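Local coordinates for Lin0012 protein (Listeria innocua, PDB 3K17) that probably acts as a phosphomevalonate kinase of the GHMP family, using ATP to phosphorylate phosphomevalonate on the mevalonate route to isopentenyl diphosphate, at residues Thr86-Leu89 with Lys90-Gly93; Gln180-Val183 with Lys184-Ala188; Thr226-Leu229 with Val230-His234. All blocks are in the same frame, centred on the assembly; numbering follows the deposited sequence.

Interaction 1: Thr86-Leu89 with Lys90-Gly93; sequences TTFL and KSEG
Phe-88 and Glu-92 meet at the C-terminal end of helix 76-91, which closes in a Schellman motif at Gly-93. The glycine has a positive phi of 73°. As part of the motif, Gly-93 N bonds back to Lys-90 O at 3.0 Å. The last regular i to i+4 bond of the helix runs from Glu-92 N to Phe-88 O at 3.2 Å. The Glu-92 side chain can be followed outward. Its CB faces Leu-89 O, 3.7 Å away. CG is next, set beside the backbone N of Glu-92 by a chi1 of -74°. Glu-92 CG lies over one face of the Phe-88 ring, 3.9 Å from Phe-88 CZ, in a CH-pi contact. The chain then bends at chi2. The carboxylate that follows is turned 34° from the ring plane. Phe-88 itself is buried against Met-132 of helix 119-135 and against Leu-192 and Met-196 of helix 192-197. Glu-92 also touches Tyr-136.

On the Lys-90 side, CG runs past Thr-86 O at 3.4 Å and the chain extends to NZ, which bonds to Gly-65 O. Thr-87 OG1 bonds to Tyr-189 O of the second subunit, so this end of the helix also touches that subunit. Ser-91 folds its hydroxyl back on the helix. Its OG donates to Phe-88 O, modelled at a very short 2.5 Å whose exact length is doubtful.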
loop_
_atom_site.group_PDB
_atom_site.type_symbol
_atom_site.label_atom_id
_atom_site.label_comp_id
_atom_site.label_asym_id
_atom_site.label_seq_id
_atom_site.Cartn_x
_atom_site.Cartn_y
_atom_site.Cartn_z
ATOM N N THR A 86 1.560 29.978 11.612
ATOM C CA THR A 86 1.951 30.455 10.298
ATOM C C THR A 86 0.733 30.908 9.497
ATOM O O THR A 86 0.760 31.956 8.859
ATOM C CB THR A 86 2.699 29.342 9.523
ATOM O OG1 THR A 86 3.983 29.125 10.126
ATOM C CG2 THR A 86 2.865 29.716 8.064
ATOM N N THR A 87 -0.329 30.107 9.520
ATOM C CA THR A 87 -1.546 30.447 8.803
ATOM C C THR A 87 -2.177 31.704 9.411
ATOM O O THR A 87 -2.738 32.534 8.691
ATOM C CB THR A 87 -2.565 29.291 8.846
ATOM O OG1 THR A 87 -2.071 28.200 8.060
ATOM C CG2 THR A 87 -3.929 29.740 8.294
ATOM N N PHE A 88 -2.085 31.841 10.732
ATOM C CA PHE A 88 -2.645 33.018 11.389
ATOM C C PHE A 88 -1.857 34.272 11.007
ATOM O O PHE A 88 -2.442 35.296 10.667
ATOM C CB PHE A 88 -2.627 32.872 12.909
ATOM C CG PHE A 88 -3.072 34.116 13.632
ATOM C CD1 PHE A 88 -4.406 34.516 13.599
ATOM C CD2 PHE A 88 -2.152 34.917 14.288
ATOM C CE1 PHE A 88 -4.816 35.701 14.205
ATOM C CE2 PHE A 88 -2.550 36.105 14.899
ATOM C CZ PHE A 88 -3.890 36.498 14.854
ATOM N N LEU A 89 -0.532 34.187 11.062
ATOM C CA LEU A 89 0.311 35.325 10.723
ATOM C C LEU A 89 0.102 35.785 9.281
ATOM O O LEU A 89 0.114 36.982 8.997
ATOM C CB LEU A 89 1.785 34.990 10.971
ATOM C CG LEU A 89 2.184 34.830 12.446
ATOM C CD1 LEU A 89 3.614 34.328 12.547
ATOM C CD2 LEU A 89 2.035 36.165 13.166
ATOM N N LYS A 90 -0.092 34.848 8.365
ATOM C CA LYS A 90 -0.312 35.239 6.984
ATOM C C LYS A 90 -1.659 35.940 6.830
ATOM O O LYS A 90 -1.803 36.826 5.990
ATOM C CB LYS A 90 -0.256 34.031 6.061
ATOM C CG LYS A 90 1.138 33.487 5.822
ATOM C CD LYS A 90 1.063 32.341 4.833
ATOM C CE LYS A 90 2.429 31.889 4.388
ATOM N NZ LYS A 90 2.309 30.938 3.248
ATOM N N SER A 91 -2.645 35.549 7.633
ATOM C CA SER A 91 -3.956 36.177 7.549
ATOM C C SER A 91 -3.859 37.626 8.021
ATOM O O SER A 91 -4.655 38.463 7.615
ATOM C CB SER A 91 -4.995 35.422 8.393
ATOM O OG SER A 91 -4.755 35.575 9.781
ATOM N N GLU A 92 -2.887 37.912 8.885
ATOM C CA GLU A 92 -2.681 39.271 9.383
ATOM C C GLU A 92 -1.707 40.034 8.486
ATOM O O GLU A 92 -1.349 41.169 8.779
ATOM C CB GLU A 92 -2.134 39.248 10.813
ATOM C CG GLU A 92 -3.153 38.879 11.874
ATOM C CD GLU A 92 -4.303 39.874 11.954
ATOM O OE1 GLU A 92 -4.036 41.096 11.929
ATOM O OE2 GLU A 92 -5.469 39.435 12.050
ATOM N N GLY A 93 -1.276 39.401 7.398
ATOM C CA GLY A 93 -0.350 40.047 6.485
ATOM C C GLY A 93 1.064 40.145 7.033
ATOM O O GLY A 93 1.837 41.017 6.631
#

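Interaction 2: Gln180-Val183 with Lys184-Ala188; sequences QEWV and KHRLA
The Trp-182 ring carries Arg-186 on one face and has Val-183 CG2 at its edge, in plane. Arg-186 NE sits over that face, offset toward the rim and 3.2 Å from Trp-182 CE2. Arg-186 CD is over the six-membered ring, 3.7 Å from its centroid, in a CH-pi contact. Arg-186 CZ is 4.0 Å from the centroid of the five-membered ring, an off-centre cation-pi pair. The guanidinium is turned 42° from the indole plane. A chi1 of -177° at Trp-182 carries the indole along the helix to lie beside Arg-186.

The second flat group is the His-185 ring. Glu-181 O lies over one of its faces, 3.1 Å from CG. Glu-181 CG is also close, 3.2 Å from His-185 NE2, and the carboxylate is nearly parallel to the ring.

Gln-180 NE2 bonds to Gly-159 O and Val-24 O. Its OE1 is buried without a polar partner and has Lys-184 CE 4.0 Å away. The apolar side of the helix is Val-183 and Leu-187, which pack on helix 141-156.

Arg-186 NH1 forms a salt bridge with Glu-67 of the second subunit, and Trp-182 also meets the rings of Trp-194 and Trp-200. This is an i to i+4 tryptophan-arginine cation-pi pair on an amphipathic helix at a subunit interface.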
loop_
_atom_site.group_PDB
_atom_site.type_symbol
_atom_site.label_atom_id
_atom_site.label_comp_id
_atom_site.label_asym_id
_atom_site.label_seq_id
_atom_site.Cartn_x
_atom_site.Cartn_y
_atom_site.Cartn_z
ATOM N N GLN A 180 -17.321 22.496 22.520
ATOM C CA GLN A 180 -16.570 21.564 21.681
ATOM C C GLN A 180 -17.178 21.293 20.309
ATOM O O GLN A 180 -16.500 21.397 19.285
ATOM C CB GLN A 180 -16.407 20.240 22.426
ATOM C CG GLN A 180 -15.620 20.349 23.729
ATOM C CD GLN A 180 -14.178 19.893 23.579
ATOM O OE1 GLN A 180 -13.488 20.292 22.652
ATOM N NE2 GLN A 180 -13.720 19.056 24.501
ATOM N N GLU A 181 -18.454 20.928 20.301
ATOM C CA GLU A 181 -19.164 20.621 19.069
ATOM C C GLU A 181 -19.233 21.860 18.174
ATOM O O GLU A 181 -19.115 21.768 16.949
ATOM C CB GLU A 181 -20.571 20.131 19.404
ATOM C CG GLU A 181 -21.133 19.141 18.413
ATOM C CD GLU A 181 -22.549 18.720 18.756
ATOM O OE1 GLU A 181 -23.436 19.602 18.814
ATOM O OE2 GLU A 181 -22.773 17.508 18.969
ATOM N N TRP A 182 -19.420 23.016 18.801
ATOM C CA TRP A 182 -19.497 24.280 18.081
ATOM C C TRP A 182 -18.199 24.499 17.303
ATOM O O TRP A 182 -18.217 24.897 16.145
ATOM C CB TRP A 182 -19.706 25.418 19.079
ATOM C CG TRP A 182 -19.880 26.771 18.470
ATOM C CD1 TRP A 182 -21.054 27.349 18.069
ATOM C CD2 TRP A 182 -18.853 27.736 18.226
ATOM N NE1 TRP A 182 -20.818 28.621 17.596
ATOM C CE2 TRP A 182 -19.476 28.882 17.681
ATOM C CE3 TRP A 182 -17.464 27.747 18.416
ATOM C CZ2 TRP A 182 -18.757 30.027 17.328
ATOM C CZ3 TRP A 182 -16.752 28.883 18.066
ATOM C CH2 TRP A 182 -17.400 30.010 17.528
ATOM N N VAL A 183 -17.069 24.223 17.952
ATOM C CA VAL A 183 -15.763 24.394 17.328
ATOM C C VAL A 183 -15.483 23.389 16.219
ATOM O O VAL A 183 -15.141 23.767 15.095
ATOM C CB VAL A 183 -14.627 24.281 18.370
ATOM C CG1 VAL A 183 -13.274 24.216 17.663
ATOM C CG2 VAL A 183 -14.661 25.483 19.315
ATOM N N LYS A 184 -15.625 22.108 16.541
ATOM C CA LYS A 184 -15.355 21.050 15.579
ATOM C C LYS A 184 -16.154 21.168 14.290
ATOM O O LYS A 184 -15.606 20.976 13.209
ATOM C CB LYS A 184 -15.594 19.685 16.229
ATOM C CG LYS A 184 -14.617 19.381 17.364
ATOM C CD LYS A 184 -15.013 18.128 18.132
ATOM C CE LYS A 184 -14.204 17.988 19.411
ATOM N NZ LYS A 184 -14.519 16.723 20.136
ATOM N N HIS A 185 -17.442 21.482 14.396
ATOM C CA HIS A 185 -18.285 21.611 13.210
ATOM C C HIS A 185 -17.783 22.720 12.305
ATOM O O HIS A 185 -17.705 22.552 11.091
ATOM C CB HIS A 185 -19.733 21.911 13.605
ATOM C CG HIS A 185 -20.418 20.779 14.304
ATOM N ND1 HIS A 185 -21.684 20.895 14.839
ATOM C CD2 HIS A 185 -20.020 19.510 14.553
ATOM C CE1 HIS A 185 -22.035 19.745 15.387
ATOM N NE2 HIS A 185 -21.043 18.888 15.228
ATOM N N ARG A 186 -17.438 23.851 12.909
ATOM C CA ARG A 186 -16.963 25.008 12.164
ATOM C C ARG A 186 -15.561 24.863 11.575
ATOM O O ARG A 186 -15.174 25.624 10.689
ATOM C CB ARG A 186 -17.069 26.249 13.053
ATOM C CG ARG A 186 -18.526 26.664 13.246
ATOM C CD ARG A 186 -18.766 27.497 14.493
ATOM N NE ARG A 186 -20.143 27.320 14.947
ATOM C CZ ARG A 186 -21.205 27.691 14.247
ATOM N NH1 ARG A 186 -21.044 28.267 13.065
ATOM N NH2 ARG A 186 -22.426 27.464 14.708
ATOM N N LEU A 187 -14.805 23.891 12.064
ATOM C CA LEU A 187 -13.473 23.655 11.529
ATOM C C LEU A 187 -13.554 23.365 10.034
ATOM O O LEU A 187 -12.630 23.673 9.289
ATOM C CB LEU A 187 -12.815 22.458 12.215
ATOM C CG LEU A 187 -12.181 22.695 13.583
ATOM C CD1 LEU A 187 -11.520 21.404 14.056
ATOM C CD2 LEU A 187 -11.153 23.799 13.484
ATOM N N ALA A 188 -14.657 22.772 9.590
ATOM C CA ALA A 188 -14.798 22.441 8.176
ATOM C C ALA A 188 -15.219 23.605 7.285
ATOM O O ALA A 188 -14.972 23.569 6.079
ATOM C CB ALA A 188 -15.787 21.297 8.004
#

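Interaction 3: Thr226-Leu229 with Val230-His234; sequences TGKL and VSQIH
Thr-226 and Val-230 touch through their methyl groups because of how each side chain is rotated. Thr-226 has a chi1 of -56°, which puts CG2 beside its carbonyl carbon. Val-230 places its own CG2 beside the backbone N. The two methyls then meet at 3.3 Å, tighter than usual for carbon atoms. Ser-231 uses the rotation in which OG lies between the backbone N and the carbonyl carbon (chi1 67°). The hydroxyl is turned back onto the preceding turn. Ser-231 OG has two acceptors within reach, Gly-227 O at 3.1 Å and Lys-228 O, whose modelled position is doubtful. A single proton serves them, and which of them takes it is not settled.

All of this lies on the first turns of helix 226-239. The helix follows strand 214-219 of the four-stranded antiparallel sheet of this GHMP kinase fold. The turns are tied by regular i to i+4 bonds, among them Val-230 N to Thr-226 O at 2.9 Å and Ser-231 N to Gly-227 O at 2.8 Å.

Lys-228 and Gln-232 run side by side and point the same way. Lys-228 bends at chi3 (70°), and its CE comes 3.8 Å from Gln-232 OE1. Lys-228 NZ makes a long, weak ion pair with Glu-239 of the second subunit, and Gln-232 packs on the same glutamate.

The buried side holds Leu-229 and Ile-233, and both pack on Tyr-21. Ile-233 also touches Leu-284 and Ala-288 of helix 267-288. Its CG1 lies 3.2 Å from Leu-229 O.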
loop_
_atom_site.group_PDB
_atom_site.type_symbol
_atom_site.label_atom_id
_atom_site.label_comp_id
_atom_site.label_asym_id
_atom_site.label_seq_id
_atom_site.Cartn_x
_atom_site.Cartn_y
_atom_site.Cartn_z
ATOM N N THR A 226 -2.769 7.655 28.854
ATOM C CA THR A 226 -4.067 8.321 28.904
ATOM C C THR A 226 -5.115 7.726 27.976
ATOM O O THR A 226 -6.242 7.456 28.395
ATOM C CB THR A 226 -3.927 9.812 28.564
ATOM O OG1 THR A 226 -2.971 10.411 29.446
ATOM C CG2 THR A 226 -5.265 10.522 28.718
ATOM N N GLY A 227 -4.737 7.536 26.715
ATOM C CA GLY A 227 -5.654 6.992 25.731
ATOM C C GLY A 227 -6.559 5.913 26.278
ATOM O O GLY A 227 -7.785 6.035 26.234
ATOM N N LYS A 228 -5.952 4.858 26.810
ATOM C CA LYS A 228 -6.700 3.738 27.359
ATOM C C LYS A 228 -7.785 4.172 28.350
ATOM O O LYS A 228 -8.930 3.730 28.254
ATOM C CB LYS A 228 -5.746 2.762 28.043
ATOM C CG LYS A 228 -6.276 1.343 28.116
ATOM C CD LYS A 228 -5.497 0.513 29.120
ATOM C CE LYS A 228 -5.796 0.965 30.546
ATOM N NZ LYS A 228 -5.057 0.164 31.561
ATOM N N LEU A 229 -7.425 5.037 29.295
ATOM C CA LEU A 229 -8.378 5.511 30.297
ATOM C C LEU A 229 -9.480 6.385 29.719
ATOM O O LEU A 229 -10.653 6.198 30.029
ATOM C CB LEU A 229 -7.656 6.276 31.411
ATOM C CG LEU A 229 -6.928 5.415 32.447
ATOM C CD1 LEU A 229 -5.776 4.669 31.789
ATOM C CD2 LEU A 229 -6.417 6.302 33.573
ATOM N N VAL A 230 -9.105 7.344 28.882
ATOM C CA VAL A 230 -10.085 8.228 28.273
ATOM C C VAL A 230 -11.070 7.449 27.404
ATOM O O VAL A 230 -12.279 7.662 27.485
ATOM C CB VAL A 230 -9.399 9.308 27.410
ATOM C CG1 VAL A 230 -10.442 10.168 26.723
ATOM C CG2 VAL A 230 -8.511 10.171 28.283
ATOM N N SER A 231 -10.555 6.544 26.576
ATOM C CA SER A 231 -11.414 5.755 25.702
ATOM C C SER A 231 -12.370 4.893 26.525
ATOM O O SER A 231 -13.534 4.723 26.160
ATOM C CB SER A 231 -10.574 4.868 24.778
ATOM O OG SER A 231 -9.877 3.872 25.504
ATOM N N GLN A 232 -11.882 4.354 27.637
ATOM C CA GLN A 232 -12.721 3.525 28.491
ATOM C C GLN A 232 -13.865 4.355 29.073
ATOM O O GLN A 232 -15.014 3.910 29.088
ATOM C CB GLN A 232 -11.890 2.905 29.621
ATOM C CG GLN A 232 -10.846 1.903 29.140
ATOM C CD GLN A 232 -9.988 1.347 30.267
ATOM O OE1 GLN A 232 -9.394 2.099 31.044
ATOM N NE2 GLN A 232 -9.913 0.023 30.356
ATOM N N ILE A 233 -13.549 5.563 29.538
ATOM C CA ILE A 233 -14.561 6.440 30.118
ATOM C C ILE A 233 -15.583 6.893 29.075
ATOM O O ILE A 233 -16.782 6.920 29.346
ATOM C CB ILE A 233 -13.922 7.691 30.779
ATOM C CG1 ILE A 233 -13.039 7.268 31.956
ATOM C CG2 ILE A 233 -15.013 8.635 31.283
ATOM C CD1 ILE A 233 -13.792 6.547 33.059
ATOM N N HIS A 234 -15.115 7.249 27.884
ATOM C CA HIS A 234 -16.026 7.686 26.836
ATOM C C HIS A 234 -17.013 6.566 26.521
ATOM O O HIS A 234 -18.200 6.813 26.301
ATOM C CB HIS A 234 -15.261 8.053 25.569
ATOM C CG HIS A 234 -16.139 8.553 24.465
ATOM N ND1 HIS A 234 -16.766 9.779 24.513
ATOM C CD2 HIS A 234 -16.527 7.977 23.303
ATOM C CE1 HIS A 234 -17.502 9.938 23.426
ATOM N NE2 HIS A 234 -17.375 8.858 22.676
#

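The three contacts are separate single-helix turns that do not touch one another. Interactions 1 and 2 have centres about 21 Å apart. Helix 192-197 packs against side chains of both. Interactions 2 and 3 come within about 8 Å at their nearest atoms. Interactions 1 and 3 are the most distant pair, with centres about 36 Å apart. All three reach the second subunit. A bound triethylene glycol, probably from the crystallisation liquor, lies about 4 Å from the Thr-87 side chain, and one lies about 6 Å from that of Leu-187.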